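Local atomic coordinates of putative uncharacterized protein lp_3323 (Lactobacillus plantarum, PDB entry 3DC7), a protein that is of unknown function but probably acts as an esterase or lipase-like hydrolase of the GDSL/SGNH type. Residues F21-T32 and I79-G90; L133-G141 and Q159-T170. All coordinates share one frame; numbering follows the deposited sequence.

Interaction 1: F21-T32 and I79-G90; sequences FKRPAWLGDSIT and IPEDADFIAVFG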
loop_
_atom_site.group_PDB
_atom_site.type_symbol
_atom_site.label_atom_id
_atom_site.label_comp_id
_atom_site.label_asym_id
_atom_site.label_seq_id
_atom_site.Cartn_x
_atom_site.Cartn_y
_atom_site.Cartn_z
ATOM N N PHE A 21 10.518 17.422 11.414
ATOM C CA PHE A 21 10.517 18.680 10.656
ATOM C C PHE A 21 10.503 19.866 11.621
ATOM O O PHE A 21 10.029 19.741 12.750
ATOM C CB PHE A 21 9.295 18.760 9.735
ATOM C CG PHE A 21 9.156 17.593 8.811
ATOM C CD1 PHE A 21 9.874 17.547 7.617
ATOM C CD2 PHE A 21 8.318 16.532 9.139
ATOM C CE1 PHE A 21 9.755 16.468 6.765
ATOM C CE2 PHE A 21 8.183 15.450 8.293
ATOM C CZ PHE A 21 8.899 15.412 7.101
ATOM N N LYS A 22 11.004 21.014 11.175
ATOM C CA LYS A 22 11.115 22.186 12.051
ATOM C C LYS A 22 9.941 23.153 11.917
ATOM O O LYS A 22 9.626 23.857 12.859
ATOM C CB LYS A 22 12.434 22.928 11.802
ATOM C CG LYS A 22 13.687 22.037 11.921
ATOM C CD LYS A 22 14.989 22.746 11.453
ATOM C CE LYS A 22 14.946 23.233 9.983
ATOM N NZ LYS A 22 14.415 22.240 8.991
ATOM N N ARG A 23 9.305 23.183 10.747
ATOM C CA ARG A 23 8.233 24.132 10.446
ATOM C C ARG A 23 7.044 23.458 9.760
ATOM O O ARG A 23 6.694 23.812 8.619
ATOM C CB ARG A 23 8.765 25.283 9.576
ATOM C CG ARG A 23 9.666 26.273 10.321
ATOM C CD ARG A 23 10.335 27.295 9.389
ATOM N NE ARG A 23 10.861 26.711 8.152
ATOM C CZ ARG A 23 12.041 26.106 8.038
ATOM N NH1 ARG A 23 12.850 25.988 9.090
ATOM N NH2 ARG A 23 12.411 25.611 6.864
ATOM N N PRO A 24 6.407 22.485 10.450
ATOM C CA PRO A 24 5.267 21.799 9.829
ATOM C C PRO A 24 4.044 22.700 9.728
ATOM O O PRO A 24 3.869 23.611 10.545
ATOM C CB PRO A 24 4.978 20.656 10.795
ATOM C CG PRO A 24 5.457 21.159 12.128
ATOM C CD PRO A 24 6.677 21.984 11.812
ATOM N N ALA A 25 3.204 22.442 8.734
ATOM C CA ALA A 25 1.927 23.128 8.616
ATOM C C ALA A 25 0.829 22.068 8.523
ATOM O O ALA A 25 0.915 21.134 7.731
ATOM C CB ALA A 25 1.920 24.027 7.398
ATOM N N TRP A 26 -0.208 22.239 9.326
ATOM C CA TRP A 26 -1.257 21.239 9.485
ATOM C C TRP A 26 -2.588 21.792 8.999
ATOM O O TRP A 26 -3.193 22.636 9.655
ATOM C CB TRP A 26 -1.347 20.841 10.958
ATOM C CG TRP A 26 -0.008 20.432 11.551
ATOM C CD1 TRP A 26 0.854 21.229 12.252
ATOM C CD2 TRP A 26 0.601 19.132 11.501
ATOM N NE1 TRP A 26 1.958 20.508 12.647
ATOM C CE2 TRP A 26 1.833 19.219 12.197
ATOM C CE3 TRP A 26 0.230 17.904 10.931
ATOM C CZ2 TRP A 26 2.700 18.128 12.334
ATOM C CZ3 TRP A 26 1.099 16.804 11.079
ATOM C CH2 TRP A 26 2.314 16.931 11.770
ATOM N N LEU A 27 -3.027 21.333 7.831
ATOM C CA LEU A 27 -4.289 21.791 7.249
ATOM C C LEU A 27 -5.369 20.748 7.473
ATOM O O LEU A 27 -5.217 19.603 7.057
ATOM C CB LEU A 27 -4.104 22.077 5.754
ATOM C CG LEU A 27 -5.299 22.554 4.921
ATOM C CD1 LEU A 27 -5.793 23.926 5.363
ATOM C CD2 LEU A 27 -4.954 22.544 3.418
ATOM N N GLY A 28 -6.460 21.130 8.132
ATOM C CA GLY A 28 -7.532 20.177 8.414
ATOM C C GLY A 28 -8.811 20.721 9.015
ATOM O O GLY A 28 -9.129 21.889 8.886
ATOM N N ASP A 29 -9.549 19.834 9.675
ATOM C CA ASP A 29 -10.830 20.159 10.283
ATOM C C ASP A 29 -10.692 20.201 11.810
ATOM O O ASP A 29 -9.657 20.636 12.316
ATOM C CB ASP A 29 -11.931 19.204 9.794
ATOM C CG ASP A 29 -11.489 17.727 9.778
ATOM O OD1 ASP A 29 -10.970 17.227 10.811
ATOM O OD2 ASP A 29 -11.675 17.056 8.727
ATOM N N SER A 30 -11.719 19.771 12.540
ATOM C CA SER A 30 -11.710 19.850 14.003
ATOM C C SER A 30 -10.703 18.922 14.697
ATOM O O SER A 30 -10.270 19.192 15.830
ATOM C CB SER A 30 -13.094 19.547 14.550
ATOM O OG SER A 30 -13.063 19.647 15.962
ATOM N N ILE A 31 -10.365 17.820 14.032
ATOM C CA ILE A 31 -9.386 16.862 14.532
ATOM C C ILE A 31 -7.984 17.500 14.565
ATOM O O ILE A 31 -7.161 17.150 15.395
ATOM C CB ILE A 31 -9.433 15.564 13.683
ATOM C CG1 ILE A 31 -10.881 15.028 13.646
ATOM C CG2 ILE A 31 -8.457 14.508 14.218
ATOM C CD1 ILE A 31 -11.138 13.880 12.658
ATOM N N THR A 32 -7.750 18.456 13.668
ATOM C CA THR A 32 -6.537 19.270 13.632
ATOM C C THR A 32 -6.695 20.605 14.400
ATOM O O THR A 32 -5.751 21.076 15.014
ATOM C CB THR A 32 -6.124 19.539 12.161
ATOM O OG1 THR A 32 -5.918 18.293 11.491
ATOM C CG2 THR A 32 -4.839 20.345 12.071
ATOM N N ILE A 79 -1.107 28.665 4.069
ATOM C CA ILE A 79 0.081 27.927 4.514
ATOM C C ILE A 79 1.309 28.846 4.355
ATOM O O ILE A 79 1.486 29.472 3.300
ATOM C CB ILE A 79 0.245 26.560 3.743
ATOM C CG1 ILE A 79 -0.898 25.588 4.089
ATOM C CG2 ILE A 79 1.587 25.898 4.023
ATOM C CD1 ILE A 79 -1.028 24.398 3.113
ATOM N N PRO A 80 2.136 28.959 5.415
ATOM C CA PRO A 80 3.348 29.802 5.378
ATOM C C PRO A 80 4.281 29.436 4.225
ATOM O O PRO A 80 4.455 28.245 3.915
ATOM C CB PRO A 80 4.028 29.487 6.705
ATOM C CG PRO A 80 2.943 28.976 7.586
ATOM C CD PRO A 80 1.966 28.286 6.720
ATOM N N GLU A 81 4.875 30.445 3.595
ATOM C CA GLU A 81 5.755 30.221 2.435
ATOM C C GLU A 81 6.988 29.328 2.731
ATOM O O GLU A 81 7.476 28.611 1.847
ATOM C CB GLU A 81 6.146 31.552 1.775
ATOM C CG GLU A 81 5.277 31.894 0.549
ATOM C CD GLU A 81 4.704 33.325 0.554
ATOM O OE1 GLU A 81 5.387 34.263 1.039
ATOM O OE2 GLU A 81 3.560 33.513 0.055
ATOM N N ASP A 82 7.465 29.357 3.973
ATOM C CA ASP A 82 8.622 28.543 4.366
ATOM C C ASP A 82 8.257 27.310 5.220
ATOM O O ASP A 82 9.059 26.839 6.036
ATOM C CB ASP A 82 9.672 29.414 5.065
ATOM C CG ASP A 82 9.151 30.041 6.341
ATOM O OD1 ASP A 82 7.920 30.252 6.456
ATOM O OD2 ASP A 82 9.985 30.333 7.230
ATOM N N ALA A 83 7.049 26.788 5.024
ATOM C CA ALA A 83 6.667 25.498 5.587
ATOM C C ALA A 83 7.632 24.430 5.080
ATOM O O ALA A 83 7.927 24.391 3.888
ATOM C CB ALA A 83 5.255 25.156 5.179
ATOM N N ASP A 84 8.143 23.585 5.976
ATOM C CA ASP A 84 9.048 22.509 5.550
ATOM C C ASP A 84 8.362 21.147 5.471
ATOM O O ASP A 84 8.979 20.157 5.056
ATOM C CB ASP A 84 10.328 22.454 6.409
ATOM C CG ASP A 84 10.107 21.828 7.766
ATOM O OD1 ASP A 84 8.945 21.713 8.200
ATOM O OD2 ASP A 84 11.109 21.457 8.415
ATOM N N PHE A 85 7.090 21.113 5.870
ATOM C CA PHE A 85 6.245 19.924 5.797
ATOM C C PHE A 85 4.791 20.369 5.751
ATOM O O PHE A 85 4.385 21.257 6.505
ATOM C CB PHE A 85 6.481 19.018 7.014
ATOM C CG PHE A 85 5.567 17.804 7.077
ATOM C CD1 PHE A 85 5.642 16.795 6.111
ATOM C CD2 PHE A 85 4.655 17.660 8.122
ATOM C CE1 PHE A 85 4.806 15.668 6.178
ATOM C CE2 PHE A 85 3.820 16.553 8.200
ATOM C CZ PHE A 85 3.900 15.541 7.225
ATOM N N ILE A 86 4.016 19.763 4.864
ATOM C CA ILE A 86 2.590 20.044 4.788
ATOM C C ILE A 86 1.770 18.768 4.903
ATOM O O ILE A 86 1.931 17.832 4.118
ATOM C CB ILE A 86 2.207 20.821 3.498
ATOM C CG1 ILE A 86 2.913 22.184 3.480
ATOM C CG2 ILE A 86 0.680 20.994 3.405
ATOM C CD1 ILE A 86 3.135 22.766 2.078
ATOM N N ALA A 87 0.887 18.753 5.889
ATOM C CA ALA A 87 -0.051 17.666 6.085
ATOM C C ALA A 87 -1.489 18.157 5.867
ATOM O O ALA A 87 -1.880 19.227 6.358
ATOM C CB ALA A 87 0.111 17.096 7.469
ATOM N N VAL A 88 -2.261 17.382 5.110
ATOM C CA VAL A 88 -3.686 17.652 4.931
ATOM C C VAL A 88 -4.511 16.511 5.503
ATOM O O VAL A 88 -4.326 15.346 5.140
ATOM C CB VAL A 88 -4.060 17.895 3.456
ATOM C CG1 VAL A 88 -5.558 18.194 3.317
ATOM C CG2 VAL A 88 -3.205 19.021 2.874
ATOM N N PHE A 89 -5.415 16.860 6.409
ATOM C CA PHE A 89 -6.217 15.878 7.118
ATOM C C PHE A 89 -7.704 16.223 6.922
ATOM O O PHE A 89 -8.315 16.926 7.728
ATOM C CB PHE A 89 -5.787 15.874 8.591
ATOM C CG PHE A 89 -6.273 14.685 9.390
ATOM C CD1 PHE A 89 -7.390 13.952 9.001
ATOM C CD2 PHE A 89 -5.636 14.344 10.563
ATOM C CE1 PHE A 89 -7.843 12.891 9.758
ATOM C CE2 PHE A 89 -6.084 13.275 11.340
ATOM C CZ PHE A 89 -7.183 12.549 10.937
ATOM N N GLY A 90 -8.278 15.748 5.824
ATOM C CA GLY A 90 -9.643 16.117 5.467
ATOM C C GLY A 90 -10.433 15.036 4.755
ATOM O O GLY A 90 -9.892 13.976 4.421
HETATM O O HOH W 1 -8.470 17.451 10.690
#
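Phe21 lies flat against Phe85 in an offset stack, the two planes only 6° apart, with Phe85 CB 3.5 Å from Phe21 CG over the ring face. A chi1 of 176° sets Phe85 CG opposite the backbone N and lays the ring along the face of Phe21; its edge meets Trp26 in an offset edge-to-face pair, Phe85 CE2 lying 3.9 Å from Trp26 CH2. Beside this cluster the Asp84 carboxylate takes two backbone donors: OD2 accepts Lys22 N (2.8 Å) on its syn side, and OD1 is met by Arg23 N (3.0 Å) from above the carboxylate plane. Arg23 NE gives a nearly straight bond of 2.8 Å to Asp82 O, which lies in the guanidinium plane, while NH1 pairs with Glu53. Neighbouring parallel strands 24-28 and 85-89 are joined by an alternating backbone ladder that ends with Phe89 N to Leu27 O at 2.8 Å. Beyond it, one water links Asp29, Thr32 OG1 and Phe89 O, and Tyr42 also bonds Thr32 OG1. Strand 24-28 leads into Gly28-Asp29-Ser30, matching the start of the GDSL signature. Gripping two successive amides, Asp84 fixes the entry to this strand, while the water satisfies polar atoms of the turn at its far end.

Interaction 2: L133-G141 and Q159-T170; sequences LFISAIHIG and QSDYEAAIAQMT
Ser136 and Glu163 meet where helix 159-170 packs on strand 133-136, running almost antiparallel to it (172°) in the alpha/beta/alpha sandwich of the SGNH hydrolases. The two axes approach to 9.6 Å, and the contact is buried, following the helix from its first turn to Thr170.

Polar contacts dominate the half where the strand gives way to loop. Ser136 OG donates to Glu163 OE1; the modelled separation is very short, so its exact length is doubtful. Glu163 CG stands anti to the backbone N (chi1 165°), and a bend at chi2 swings the carboxylate back to the strand. Ser179 bonds Glu163 OE2, tying this buried acid to the neighbouring strand 177-179 as well; the hydroxyls of Ser136 and Ser179 would be expected to stabilise a negative charge, with His177 holding Ser136 OG from the second shell.

Gln159 sends a fully extended side chain to the loop and uses both ends of its amide. OE1 accepts Ile140 N at 3.0 Å, in the carbonyl plane and on a lone pair. NE2 gives a fairly straight bond of 2.9 Å to Ile138 O, arriving from above that carbonyl's plane. The two bonds fix the rotation of the amide and pin residues 138-140 to the start of the helix, while a water joins NE2 to Ala137 O.

Apolar packing fills the other half. Ile166 CD1 reaches Ser136 CB at 3.9 Å. In the modelled conformer of Phe134, one of two, Ile166 CG2 approaches CD1 of the ring obliquely, Leu119 and Leu120 of helix 112-126 pack against it, and Thr170 CG2 sits over one face, 4.0 Å from the ring centroid. That methyl is presented by the Thr170 hydroxyl turning back along the helix, where Thr170 OG1 bonds Ile166 O at 2.7 Å.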
loop_
_atom_site.group_PDB
_atom_site.type_symbol
_atom_site.label_atom_id
_atom_site.label_comp_id
_atom_site.label_asym_id
_atom_site.label_seq_id
_atom_site.Cartn_x
_atom_site.Cartn_y
_atom_site.Cartn_z
ATOM N N LEU A 133 2.000 15.044 2.861
ATOM C CA LEU A 133 1.147 13.874 2.870
ATOM C C LEU A 133 -0.328 14.203 3.097
ATOM O O LEU A 133 -0.672 15.224 3.706
ATOM C CB LEU A 133 1.659 12.784 3.828
ATOM C CG LEU A 133 1.759 12.878 5.350
ATOM C CD1 LEU A 133 0.733 13.774 5.946
ATOM C CD2 LEU A 133 1.585 11.500 5.935
ATOM N N PHE A 134 -1.187 13.327 2.586
ATOM C CA PHE A 134 -2.628 13.405 2.778
ATOM C C PHE A 134 -3.064 12.350 3.773
ATOM O O PHE A 134 -2.727 11.176 3.621
ATOM C CB PHE A 134 -3.356 13.193 1.450
ATOM C CG PHE A 134 -3.763 14.467 0.778
ATOM C CD1 PHE A 134 -5.101 14.742 0.547
ATOM C CD2 PHE A 134 -2.804 15.406 0.395
ATOM C CE1 PHE A 134 -5.489 15.927 -0.068
ATOM C CE2 PHE A 134 -3.183 16.599 -0.215
ATOM C CZ PHE A 134 -4.524 16.857 -0.445
ATOM N N ILE A 135 -3.801 12.777 4.793
ATOM C CA ILE A 135 -4.307 11.866 5.821
ATOM C C ILE A 135 -5.827 11.804 5.713
ATOM O O ILE A 135 -6.490 12.834 5.770
ATOM C CB ILE A 135 -3.890 12.315 7.246
ATOM C CG1 ILE A 135 -2.363 12.494 7.334
ATOM C CG2 ILE A 135 -4.352 11.304 8.254
ATOM C CD1 ILE A 135 -1.923 13.359 8.484
ATOM N N SER A 136 -6.379 10.606 5.535
ATOM C CA SER A 136 -7.842 10.451 5.563
ATOM C C SER A 136 -8.307 9.732 6.833
ATOM O O SER A 136 -7.599 8.874 7.365
ATOM C CB SER A 136 -8.337 9.737 4.314
ATOM O OG SER A 136 -7.803 8.432 4.232
ATOM N N ALA A 137 -9.506 10.076 7.294
ATOM C CA ALA A 137 -9.990 9.728 8.632
ATOM C C ALA A 137 -10.409 8.285 8.844
ATOM O O ALA A 137 -10.730 7.561 7.909
ATOM C CB ALA A 137 -11.135 10.648 9.020
ATOM N N ILE A 138 -10.398 7.897 10.114
ATOM C CA ILE A 138 -10.989 6.657 10.620
ATOM C C ILE A 138 -12.467 6.520 10.200
ATOM O O ILE A 138 -13.187 7.528 10.075
ATOM C CB ILE A 138 -10.837 6.617 12.162
ATOM C CG1 ILE A 138 -9.345 6.625 12.524
ATOM C CG2 ILE A 138 -11.543 5.389 12.789
ATOM C CD1 ILE A 138 -9.038 7.344 13.798
ATOM N N HIS A 139 -12.882 5.276 9.946
ATOM C CA HIS A 139 -14.285 4.916 9.722
ATOM C C HIS A 139 -15.093 5.423 10.912
ATOM O O HIS A 139 -14.809 5.066 12.053
ATOM C CB HIS A 139 -14.438 3.386 9.603
ATOM C CG HIS A 139 -15.720 2.943 8.958
ATOM N ND1 HIS A 139 -16.960 3.404 9.352
ATOM C CD2 HIS A 139 -15.955 2.062 7.956
ATOM C CE1 HIS A 139 -17.900 2.845 8.608
ATOM N NE2 HIS A 139 -17.317 2.023 7.757
ATOM N N ILE A 140 -16.078 6.274 10.648
ATOM C CA ILE A 140 -16.851 6.875 11.733
ATOM C C ILE A 140 -18.072 6.037 12.090
ATOM O O ILE A 140 -18.482 5.171 11.321
ATOM C CB ILE A 140 -17.286 8.334 11.411
ATOM C CG1 ILE A 140 -18.320 8.356 10.278
ATOM C CG2 ILE A 140 -16.060 9.218 11.126
ATOM C CD1 ILE A 140 -18.889 9.710 9.979
ATOM N N GLY A 141 -18.638 6.295 13.265
ATOM C CA GLY A 141 -19.862 5.631 13.714
ATOM C C GLY A 141 -21.089 6.447 13.359
ATOM O O GLY A 141 -21.023 7.322 12.489
ATOM N N GLN A 159 -18.568 6.357 3.168
ATOM C CA GLN A 159 -17.302 7.019 3.517
ATOM C C GLN A 159 -16.164 6.539 2.605
ATOM O O GLN A 159 -15.357 7.348 2.145
ATOM C CB GLN A 159 -16.961 6.813 5.005
ATOM C CG GLN A 159 -15.790 7.667 5.506
ATOM C CD GLN A 159 -15.485 7.461 6.992
ATOM O OE1 GLN A 159 -16.267 6.842 7.730
ATOM N NE2 GLN A 159 -14.333 7.969 7.436
ATOM N N SER A 160 -16.136 5.231 2.329
ATOM C CA SER A 160 -15.120 4.613 1.467
ATOM C C SER A 160 -15.132 5.096 0.012
ATOM O O SER A 160 -14.163 4.877 -0.714
ATOM C CB SER A 160 -15.229 3.090 1.509
ATOM O OG SER A 160 -16.450 2.659 0.925
ATOM N N ASP A 161 -16.217 5.742 -0.422
ATOM C CA ASP A 161 -16.226 6.385 -1.757
ATOM C C ASP A 161 -15.373 7.652 -1.774
ATOM O O ASP A 161 -14.692 7.938 -2.759
ATOM C CB ASP A 161 -17.644 6.698 -2.205
ATOM C CG ASP A 161 -18.446 5.455 -2.489
ATOM O OD1 ASP A 161 -17.883 4.526 -3.106
ATOM O OD2 ASP A 161 -19.632 5.390 -2.094
ATOM N N TYR A 162 -15.403 8.394 -0.662
ATOM C CA TYR A 162 -14.561 9.585 -0.489
ATOM C C TYR A 162 -13.109 9.200 -0.248
ATOM O O TYR A 162 -12.190 9.766 -0.823
ATOM C CB TYR A 162 -15.086 10.434 0.664
ATOM C CG TYR A 162 -16.430 11.068 0.380
ATOM C CD1 TYR A 162 -17.603 10.315 0.419
ATOM C CD2 TYR A 162 -16.530 12.418 0.074
ATOM C CE1 TYR A 162 -18.829 10.895 0.157
ATOM C CE2 TYR A 162 -17.759 13.003 -0.189
ATOM C CZ TYR A 162 -18.898 12.235 -0.142
ATOM O OH TYR A 162 -20.111 12.804 -0.400
ATOM N N GLU A 163 -12.920 8.221 0.612
ATOM C CA GLU A 163 -11.621 7.606 0.850
ATOM C C GLU A 163 -10.944 7.135 -0.460
ATOM O O GLU A 163 -9.761 7.374 -0.655
ATOM C CB GLU A 163 -11.799 6.475 1.872
ATOM C CG GLU A 163 -10.635 5.502 1.984
ATOM C CD GLU A 163 -9.409 6.142 2.612
ATOM O OE1 GLU A 163 -9.563 7.200 3.265
ATOM O OE2 GLU A 163 -8.300 5.586 2.439
ATOM N N ALA A 164 -11.700 6.520 -1.369
ATOM C CA ALA A 164 -11.171 6.113 -2.680
ATOM C C ALA A 164 -10.820 7.295 -3.592
ATOM O O ALA A 164 -9.823 7.244 -4.327
ATOM C CB ALA A 164 -12.137 5.166 -3.387
ATOM N N ALA A 165 -11.630 8.355 -3.535
ATOM C CA ALA A 165 -11.360 9.600 -4.266
ATOM C C ALA A 165 -10.000 10.199 -3.864
ATOM O O ALA A 165 -9.185 10.549 -4.726
ATOM C CB ALA A 165 -12.503 10.615 -4.051
ATOM N N ILE A 166 -9.760 10.311 -2.562
ATOM C CA ILE A 166 -8.458 10.741 -2.032
ATOM C C ILE A 166 -7.299 9.854 -2.529
ATOM O O ILE A 166 -6.276 10.365 -3.021
ATOM C CB ILE A 166 -8.484 10.828 -0.481
ATOM C CG1 ILE A 166 -9.450 11.943 -0.032
ATOM C CG2 ILE A 166 -7.100 11.118 0.068
ATOM C CD1 ILE A 166 -9.895 11.847 1.417
ATOM N N ALA A 167 -7.457 8.534 -2.422
ATOM C CA ALA A 167 -6.421 7.623 -2.928
ATOM C C ALA A 167 -6.164 7.854 -4.423
ATOM O O ALA A 167 -5.010 8.020 -4.824
ATOM C CB ALA A 167 -6.765 6.188 -2.646
ATOM N N GLN A 168 -7.222 7.908 -5.239
ATOM C CA GLN A 168 -7.046 8.132 -6.687
ATOM C C GLN A 168 -6.424 9.482 -7.029
ATOM O O GLN A 168 -5.482 9.536 -7.817
ATOM C CB GLN A 168 -8.355 7.981 -7.460
ATOM C CG GLN A 168 -8.973 6.576 -7.417
ATOM C CD GLN A 168 -10.479 6.592 -7.720
ATOM O OE1 GLN A 168 -10.995 7.538 -8.335
ATOM N NE2 GLN A 168 -11.187 5.531 -7.294
HETATM N N MSE A 169 -6.951 10.556 -6.462
HETATM C CA MSE A 169 -6.454 11.911 -6.744
HETATM C C MSE A 169 -5.038 12.148 -6.233
HETATM O O MSE A 169 -4.243 12.748 -6.936
HETATM C CB MSE A 169 -7.378 12.996 -6.182
HETATM C CG MSE A 169 -8.728 13.078 -6.855
HETATM SE SE MSE A 169 -8.543 13.295 -8.784
HETATM C CE MSE A 169 -7.553 14.961 -8.870
ATOM N N THR A 170 -4.717 11.702 -5.021
ATOM C CA THR A 170 -3.344 11.892 -4.511
ATOM C C THR A 170 -2.310 11.207 -5.398
ATOM O O THR A 170 -1.226 11.748 -5.605
ATOM C CB THR A 170 -3.150 11.462 -3.054
ATOM O OG1 THR A 170 -3.582 10.113 -2.879
ATOM C CG2 THR A 170 -3.929 12.353 -2.136
HETATM O O HOH W 2 -12.169 8.638 5.771
#

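In the fold
Interactions 1 and 2 follow one another along the chain, the first closing before the second opens, and their centres lie about 18 Å apart on opposite sides of the chain's centre. A single five-stranded parallel sheet carries both. Interaction 1 pairs strands 24-28 and 85-89 within it, whereas interaction 2 lays helix 159-173 on the next strand, 132-136. The two meet directly at the adjacent strands 85-89 and 132-136, where Val88 N is 3.0 Å from Leu133 O in a probable hydrogen bond, and Gly90 O packs against Ile166 CD1. In-sheet pairing and helix cover are thus coupled, joining the central sheet of the SGNH-hydrolase alpha/beta/alpha sandwich to the helix on one of its faces.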